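Local coordinates for chloramphenicol acetyltransferase (Bacteroides thetaiotaomicron, PDB 2I9D), which probably transfers an acetyl group from acetyl-CoA to a hydroxyl of chloramphenicol, at residues 35-40 with 186-191; 90-95 with 123-128. One frame throughout, in Å; residues are numbered along the deposited sequence.

Contact 1 (35-40 with 186-191); sequences EVECGG and RLVMPI
V36 and M189, a selenomethionine, form the hydrogen-bonded pair around which 35-37 and 186-191 run antiparallel, their axes 4.6 Å apart at closest. V36 N reaches M189 O at 3.0 Å and M189 N returns to V36 O at 2.9 Å; E35 with P190 and E37 with V188 are the flanking non-hydrogen-bonded pairs. Beyond the paired strands, C38 N adds a third backbone hydrogen bond, to L187 O, 3.0 Å away, just where the chain turns into helix 39-47, with C38 at its N-cap position.

On one face V36 and M189 lie side by side, V36 CG2 3.7 Å from M189 CG. With its SG held between the backbone N and the carbonyl carbon (chi1 52°), C38 joins them, SG meeting M189 CG at 3.6 Å. Helix 202-216 packs against V36 and C38. On the other face E37 lays its CG near V188 CG1, while OE1 lies 3.8 Å from R186 NE, a long salt bridge in which no N-H points at the oxygen. Cutting E37 back to an alanine is likely to leave the R186 guanidinium without this nearby negative charge and V188 CG1 without its contact to the glutamate CG. E35 OE1 forms a salt bridge with R183 NH2 of the second subunit. This is regular antiparallel pairing of the strand that is outermost within this chain, in the mixed sheet of the chloramphenicol acetyltransferase fold, with E35 reaching a subunit interface.

Contact 2 (90-95 with 123-128); sequences SPIKIK and DAIPED
K95 and D128 supply the polar link between 90-95 and 123-128, a salt bridge whose hydrogen bond is weak: K95 NZ lies 3.3 Å from D128 OD1, while D128 OD2 is more distant at 4.1 Å. K95 can span the gap because its chain is extended beyond CG, with CG anti to the carbonyl carbon (chi1 -77°). On the way its CE passes 3.9 Å from E127 O, and D128, though its CB points away from the strand, swings its carboxylate back to meet the ammonium group. K99, in the loop between 90-95 and strand 100-105, also touches D128.

Inward from this pair, I94, whose CB is directed at the other segment, touches it with both branches: CD1 lies 3.7 Å from the backbone oxygen E127 O, and CG2 makes the apolar contact with I125 CG2 at 3.5 Å, the two side chains crossing at about a right angle. The other branch of I125 reaches back toward the start of 90-95, setting CD1 only 3.3 Å from I92 CB, tighter than ordinary van der Waals contact. F101 of strand 100-105 touches both I94 and P126, and F53 of helix 52-66 packs on I92.

The chemistry thus grades from a charged outer end to I125, which packs on I94 with one branch and on I92 with the other. With a single weak hydrogen bond and no backbone pairing across it, this surface contact probably depends mainly on apolar packing, the ion pair adding attraction at its outer end.

Contacts 1 and 2 share one mixed sheet but sit well apart on it, their centres 26 Å from each other and their nearest atoms about 11 Å apart. Contact 1 joins strand 29-37, outermost within this chain, to its neighbour 186-196; contact 2 lies toward the opposite side, on strand 87-93 next to the strand at the other side of the sheet within this chain, 100-105. Along the chain contact 2 is nested inside the loop that contact 1 closes: 35-40 comes first, then 90-95 and 123-128, then 186-191. One contact therefore ties sequence-distant strands within the sheet, whereas the other holds the loop that follows helix 111-124 beside the end of strand 87-93. Helix 52-66 touches residues of both.

Contact 1 (35-40 with 186-191)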
ATOM      1  N   GLU A  35      -3.801  11.629   3.808  1.00 29.19           N
ATOM      2  CA  GLU A  35      -3.811  12.897   3.087  1.00 30.79           C
ATOM      3  C   GLU A  35      -3.777  14.031   4.073  1.00 30.36           C
ATOM      4  O   GLU A  35      -4.329  13.912   5.165  1.00 30.38           O
ATOM      5  CB  GLU A  35      -5.006  13.007   2.144  1.00 30.58           C
ATOM      6  CG  GLU A  35      -6.343  12.572   2.722  1.00 34.98           C
ATOM      7  CD  GLU A  35      -7.527  13.006   1.866  1.00 34.54           C
ATOM      8  OE1 GLU A  35      -7.811  12.331   0.836  1.00 38.43           O
ATOM      9  OE2 GLU A  35      -8.162  14.031   2.240  1.00 39.05           O
ATOM     10  N   VAL A  36      -3.055  15.095   3.729  1.00 30.01           N
ATOM     11  CA  VAL A  36      -2.968  16.256   4.582  1.00 30.45           C
ATOM     12  C   VAL A  36      -3.369  17.475   3.785  1.00 31.71           C
ATOM     13  O   VAL A  36      -3.117  17.559   2.565  1.00 31.27           O
ATOM     14  CB  VAL A  36      -1.532  16.512   5.198  1.00 30.73           C
ATOM     15  CG1 VAL A  36      -1.139  15.437   6.203  1.00 28.64           C
ATOM     16  CG2 VAL A  36      -0.451  16.729   4.109  1.00 30.34           C
ATOM     17  N   GLU A  37      -3.988  18.421   4.489  1.00 32.20           N
ATOM     18  CA  GLU A  37      -4.221  19.754   3.947  1.00 32.61           C
ATOM     19  C   GLU A  37      -2.925  20.493   3.938  1.00 31.99           C
ATOM     20  O   GLU A  37      -2.123  20.355   4.854  1.00 31.81           O
ATOM     21  CB  GLU A  37      -5.241  20.520   4.786  1.00 32.85           C
ATOM     22  CG  GLU A  37      -6.646  20.180   4.397  1.00 36.41           C
ATOM     23  CD  GLU A  37      -7.685  20.992   5.173  1.00 41.18           C
ATOM     24  OE1 GLU A  37      -7.411  22.177   5.484  1.00 43.28           O
ATOM     25  OE2 GLU A  37      -8.770  20.429   5.446  1.00 41.36           O
ATOM     26  N   CYS A  38      -2.721  21.273   2.886  1.00 32.07           N
ATOM     27  CA  CYS A  38      -1.465  21.976   2.686  1.00 31.74           C
ATOM     28  C   CYS A  38      -1.676  23.301   1.944  1.00 32.19           C
ATOM     29  O   CYS A  38      -0.727  23.844   1.364  1.00 32.33           O
ATOM     30  CB  CYS A  38      -0.487  21.068   1.920  1.00 31.09           C
ATOM     31  SG  CYS A  38      -1.177  20.388   0.413  1.00 29.24           S
ATOM     32  N   GLY A  39      -2.915  23.805   1.948  1.00 32.49           N
ATOM     33  CA  GLY A  39      -3.249  25.084   1.310  1.00 32.81           C
ATOM     34  C   GLY A  39      -2.442  26.269   1.839  1.00 33.81           C
ATOM     35  O   GLY A  39      -1.968  27.095   1.060  1.00 33.74           O
ATOM     36  N   GLY A  40      -2.285  26.341   3.167  1.00 34.63           N
ATOM     37  CA  GLY A  40      -1.463  27.365   3.816  1.00 35.13           C
ATOM     38  C   GLY A  40      -0.025  27.435   3.308  1.00 36.01           C
ATOM     39  O   GLY A  40       0.413  28.485   2.799  1.00 35.67           O
ATOM     40  N   ARG A 186     -10.529  22.413  -0.888  1.00 36.58           N
ATOM     41  CA  ARG A 186      -9.282  22.463  -0.093  1.00 35.45           C
ATOM     42  C   ARG A 186      -8.108  21.730  -0.754  1.00 33.40           C
ATOM     43  O   ARG A 186      -8.268  20.659  -1.363  1.00 32.18           O
ATOM     44  CB  ARG A 186      -9.491  21.940   1.329  1.00 36.23           C
ATOM     45  CG  ARG A 186     -10.820  22.402   1.962  1.00 41.68           C
ATOM     46  CD  ARG A 186     -10.676  22.879   3.413  1.00 47.47           C
ATOM     47  NE  ARG A 186      -9.990  24.176   3.502  1.00 52.01           N
ATOM     48  CZ  ARG A 186     -10.586  25.343   3.764  1.00 53.97           C
ATOM     49  NH1 ARG A 186     -11.901  25.404   3.982  1.00 53.71           N
ATOM     50  NH2 ARG A 186      -9.856  26.455   3.823  1.00 54.55           N
ATOM     51  N   LEU A 187      -6.927  22.327  -0.634  1.00 31.28           N
ATOM     52  CA  LEU A 187      -5.721  21.733  -1.179  1.00 29.77           C
ATOM     53  C   LEU A 187      -5.234  20.636  -0.237  1.00 28.86           C
ATOM     54  O   LEU A 187      -5.014  20.879   0.943  1.00 28.32           O
ATOM     55  CB  LEU A 187      -4.634  22.779  -1.426  1.00 28.90           C
ATOM     56  CG  LEU A 187      -3.504  22.311  -2.344  1.00 28.60           C
ATOM     57  CD1 LEU A 187      -3.945  22.176  -3.839  1.00 25.11           C
ATOM     58  CD2 LEU A 187      -2.306  23.247  -2.172  1.00 27.13           C
ATOM     59  N   VAL A 188      -5.111  19.425  -0.783  1.00 28.30           N
ATOM     60  CA  VAL A 188      -4.649  18.239  -0.045  1.00 27.42           C
ATOM     61  C   VAL A 188      -3.577  17.494  -0.878  1.00 27.34           C
ATOM     62  O   VAL A 188      -3.578  17.549  -2.125  1.00 26.39           O
ATOM     63  CB  VAL A 188      -5.826  17.255   0.262  1.00 27.67           C
ATOM     64  CG1 VAL A 188      -6.890  17.903   1.148  1.00 26.25           C
ATOM     65  CG2 VAL A 188      -6.475  16.752  -1.048  1.00 27.03           C
HETATM   66  N   MSE A 189      -2.676  16.791  -0.202  1.00 26.93           N
HETATM   67  CA  MSE A 189      -1.667  15.994  -0.893  1.00 28.63           C
HETATM   68  C   MSE A 189      -1.556  14.678  -0.162  1.00 26.06           C
HETATM   69  O   MSE A 189      -1.862  14.662   1.029  1.00 26.53           O
HETATM   70  CB  MSE A 189      -0.328  16.716  -0.898  1.00 27.78           C
HETATM   71  CG  MSE A 189       0.215  17.036   0.470  1.00 29.61           C
HETATM   72 SE   MSE A 189       1.926  18.010   0.339  1.00 38.43          SE
HETATM   73  CE  MSE A 189       3.039  16.491  -0.268  1.00 28.81           C
ATOM     74  N   PRO A 190      -1.169  13.571  -0.864  1.00 23.91           N
ATOM     75  CA  PRO A 190      -0.965  12.294  -0.164  1.00 23.44           C
ATOM     76  C   PRO A 190       0.478  12.079   0.331  1.00 23.44           C
ATOM     77  O   PRO A 190       1.443  12.531  -0.293  1.00 23.50           O
ATOM     78  CB  PRO A 190      -1.374  11.243  -1.216  1.00 22.05           C
ATOM     79  CG  PRO A 190      -1.110  11.923  -2.563  1.00 22.73           C
ATOM     80  CD  PRO A 190      -0.949  13.414  -2.319  1.00 24.06           C
ATOM     81  N   ILE A 191       0.607  11.430   1.481  1.00 24.62           N
ATOM     82  CA  ILE A 191       1.904  11.067   2.025  1.00 25.24           C
ATOM     83  C   ILE A 191       1.832   9.634   2.518  1.00 26.45           C
ATOM     84  O   ILE A 191       0.994   9.293   3.345  1.00 27.28           O
ATOM     85  CB  ILE A 191       2.398  12.053   3.121  1.00 25.74           C
ATOM     86  CG1 ILE A 191       2.433  13.511   2.580  1.00 24.40           C
ATOM     87  CG2 ILE A 191       3.772  11.605   3.692  1.00 25.04           C
ATOM     88  CD1 ILE A 191       2.778  14.571   3.588  1.00 24.30           C
TER

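Contact 2 (90-95 with 123-128)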
ATOM      1  N   SER A  90      16.688  12.774   0.302  1.00 23.69           N
ATOM      2  CA  SER A  90      15.672  12.886  -0.689  1.00 23.88           C
ATOM      3  C   SER A  90      16.269  12.775  -2.102  1.00 24.30           C
ATOM      4  O   SER A  90      17.309  13.392  -2.386  1.00 23.48           O
ATOM      5  CB  SER A  90      14.847  14.197  -0.513  1.00 23.78           C
ATOM      6  OG  SER A  90      13.810  14.268  -1.491  1.00 22.36           O
ATOM      7  N   PRO A  91      15.609  11.982  -2.984  1.00 24.88           N
ATOM      8  CA  PRO A  91      16.013  11.894  -4.398  1.00 25.34           C
ATOM      9  C   PRO A  91      15.588  13.127  -5.238  1.00 27.25           C
ATOM     10  O   PRO A  91      14.445  13.210  -5.736  1.00 27.77           O
ATOM     11  CB  PRO A  91      15.328  10.603  -4.899  1.00 24.91           C
ATOM     12  CG  PRO A  91      14.149  10.388  -3.989  1.00 24.36           C
ATOM     13  CD  PRO A  91      14.481  11.076  -2.657  1.00 24.20           C
ATOM     14  N   ILE A  92      16.524  14.048  -5.429  1.00 28.15           N
ATOM     15  CA  ILE A  92      16.289  15.230  -6.232  1.00 29.78           C
ATOM     16  C   ILE A  92      16.369  14.921  -7.725  1.00 31.77           C
ATOM     17  O   ILE A  92      17.396  14.426  -8.209  1.00 32.21           O
ATOM     18  CB  ILE A  92      17.225  16.398  -5.805  1.00 29.11           C
ATOM     19  CG1 ILE A  92      17.095  16.624  -4.287  1.00 27.50           C
ATOM     20  CG2 ILE A  92      16.880  17.683  -6.590  1.00 29.51           C
ATOM     21  CD1 ILE A  92      15.628  16.988  -3.820  1.00 24.99           C
ATOM     22  N   LYS A  93      15.270  15.174  -8.441  1.00 33.69           N
ATOM     23  CA  LYS A  93      15.242  14.960  -9.884  1.00 36.18           C
ATOM     24  C   LYS A  93      16.240  15.914 -10.549  1.00 37.80           C
ATOM     25  O   LYS A  93      16.213  17.116 -10.292  1.00 37.99           O
ATOM     26  CB  LYS A  93      13.831  15.168 -10.438  1.00 36.67           C
ATOM     27  CG  LYS A  93      13.641  14.795 -11.921  1.00 37.28           C
ATOM     28  CD  LYS A  93      12.384  15.481 -12.441  1.00 39.10           C
ATOM     29  CE  LYS A  93      11.759  14.753 -13.624  1.00 40.32           C
ATOM     30  NZ  LYS A  93      10.750  15.605 -14.298  1.00 39.17           N
ATOM     31  N   ILE A  94      17.143  15.355 -11.359  1.00 39.80           N
ATOM     32  CA  ILE A  94      18.201  16.125 -12.032  1.00 41.80           C
ATOM     33  C   ILE A  94      18.001  16.220 -13.553  1.00 43.55           C
ATOM     34  O   ILE A  94      18.542  17.123 -14.180  1.00 44.27           O
ATOM     35  CB  ILE A  94      19.665  15.616 -11.703  1.00 41.48           C
ATOM     36  CG1 ILE A  94      19.894  14.179 -12.182  1.00 41.20           C
ATOM     37  CG2 ILE A  94      19.987  15.787 -10.221  1.00 40.42           C
ATOM     38  CD1 ILE A  94      21.189  13.519 -11.684  1.00 41.53           C
ATOM     39  N   LYS A  95      17.232  15.298 -14.135  1.00 44.66           N
ATOM     40  CA  LYS A  95      16.974  15.296 -15.583  1.00 46.02           C
ATOM     41  C   LYS A  95      15.504  15.047 -15.893  1.00 45.81           C
ATOM     42  O   LYS A  95      14.780  14.434 -15.100  1.00 45.63           O
ATOM     43  CB  LYS A  95      17.856  14.256 -16.295  1.00 45.94           C
ATOM     44  CG  LYS A  95      19.311  14.707 -16.472  1.00 48.35           C
ATOM     45  CD  LYS A  95      20.190  13.659 -17.129  1.00 47.89           C
ATOM     46  CE  LYS A  95      21.671  14.066 -17.001  1.00 52.64           C
ATOM     47  NZ  LYS A  95      22.634  12.927 -17.248  1.00 53.97           N
ATOM     48  N   ASP A 123      21.025  23.786  -5.240  1.00 36.47           N
ATOM     49  CA  ASP A 123      21.844  24.500  -6.228  1.00 37.99           C
ATOM     50  C   ASP A 123      23.197  23.817  -6.485  1.00 37.74           C
ATOM     51  O   ASP A 123      23.677  23.818  -7.618  1.00 37.55           O
ATOM     52  CB  ASP A 123      22.048  25.980  -5.830  1.00 38.54           C
ATOM     53  CG  ASP A 123      20.752  26.802  -5.917  1.00 42.04           C
ATOM     54  OD1 ASP A 123      19.845  26.441  -6.734  1.00 42.61           O
ATOM     55  OD2 ASP A 123      20.647  27.812  -5.159  1.00 44.63           O
ATOM     56  N   ALA A 124      23.793  23.238  -5.441  1.00 37.63           N
ATOM     57  CA  ALA A 124      25.067  22.504  -5.574  1.00 38.18           C
ATOM     58  C   ALA A 124      24.954  21.068  -6.145  1.00 38.59           C
ATOM     59  O   ALA A 124      25.979  20.441  -6.449  1.00 38.64           O
ATOM     60  CB  ALA A 124      25.807  22.475  -4.230  1.00 38.12           C
ATOM     61  N   ILE A 125      23.734  20.547  -6.292  1.00 38.14           N
ATOM     62  CA  ILE A 125      23.551  19.196  -6.810  1.00 38.32           C
ATOM     63  C   ILE A 125      24.291  18.948  -8.143  1.00 38.74           C
ATOM     64  O   ILE A 125      24.179  19.744  -9.080  1.00 37.89           O
ATOM     65  CB  ILE A 125      22.053  18.810  -6.884  1.00 38.36           C
ATOM     66  CG1 ILE A 125      21.615  18.271  -5.531  1.00 38.81           C
ATOM     67  CG2 ILE A 125      21.799  17.747  -7.944  1.00 38.64           C
ATOM     68  CD1 ILE A 125      20.377  17.476  -5.580  1.00 39.48           C
ATOM     69  N   PRO A 126      25.066  17.840  -8.218  1.00 39.06           N
ATOM     70  CA  PRO A 126      25.851  17.533  -9.413  1.00 39.89           C
ATOM     71  C   PRO A 126      24.980  17.268 -10.648  1.00 41.27           C
ATOM     72  O   PRO A 126      23.874  16.747 -10.505  1.00 41.73           O
ATOM     73  CB  PRO A 126      26.640  16.262  -9.015  1.00 39.32           C
ATOM     74  CG  PRO A 126      26.012  15.733  -7.865  1.00 38.47           C
ATOM     75  CD  PRO A 126      25.261  16.837  -7.159  1.00 38.79           C
ATOM     76  N   GLU A 127      25.482  17.596 -11.840  1.00 42.72           N
ATOM     77  CA  GLU A 127      24.701  17.439 -13.084  1.00 44.15           C
ATOM     78  C   GLU A 127      24.425  15.972 -13.369  1.00 43.78           C
ATOM     79  O   GLU A 127      23.367  15.619 -13.896  1.00 44.56           O
ATOM     80  CB  GLU A 127      25.434  18.031 -14.306  1.00 45.15           C
ATOM     81  CG  GLU A 127      26.126  19.379 -14.087  1.00 49.95           C
ATOM     82  CD  GLU A 127      25.190  20.571 -14.287  1.00 57.23           C
ATOM     83  OE1 GLU A 127      24.249  20.452 -15.121  1.00 58.60           O
ATOM     84  OE2 GLU A 127      25.401  21.625 -13.617  1.00 59.09           O
ATOM     85  N   ASP A 128      25.412  15.133 -13.073  1.00 42.81           N
ATOM     86  CA  ASP A 128      25.293  13.698 -13.223  1.00 42.13           C
ATOM     87  C   ASP A 128      25.738  13.119 -11.897  1.00 40.45           C
ATOM     88  O   ASP A 128      26.341  13.815 -11.078  1.00 41.97           O
ATOM     89  CB  ASP A 128      26.170  13.174 -14.362  1.00 43.13           C
ATOM     90  CG  ASP A 128      25.544  11.953 -15.066  1.00 47.23           C
ATOM     91  OD1 ASP A 128      24.367  11.606 -14.749  1.00 50.51           O
ATOM     92  OD2 ASP A 128      26.229  11.339 -15.929  1.00 49.94           O
TER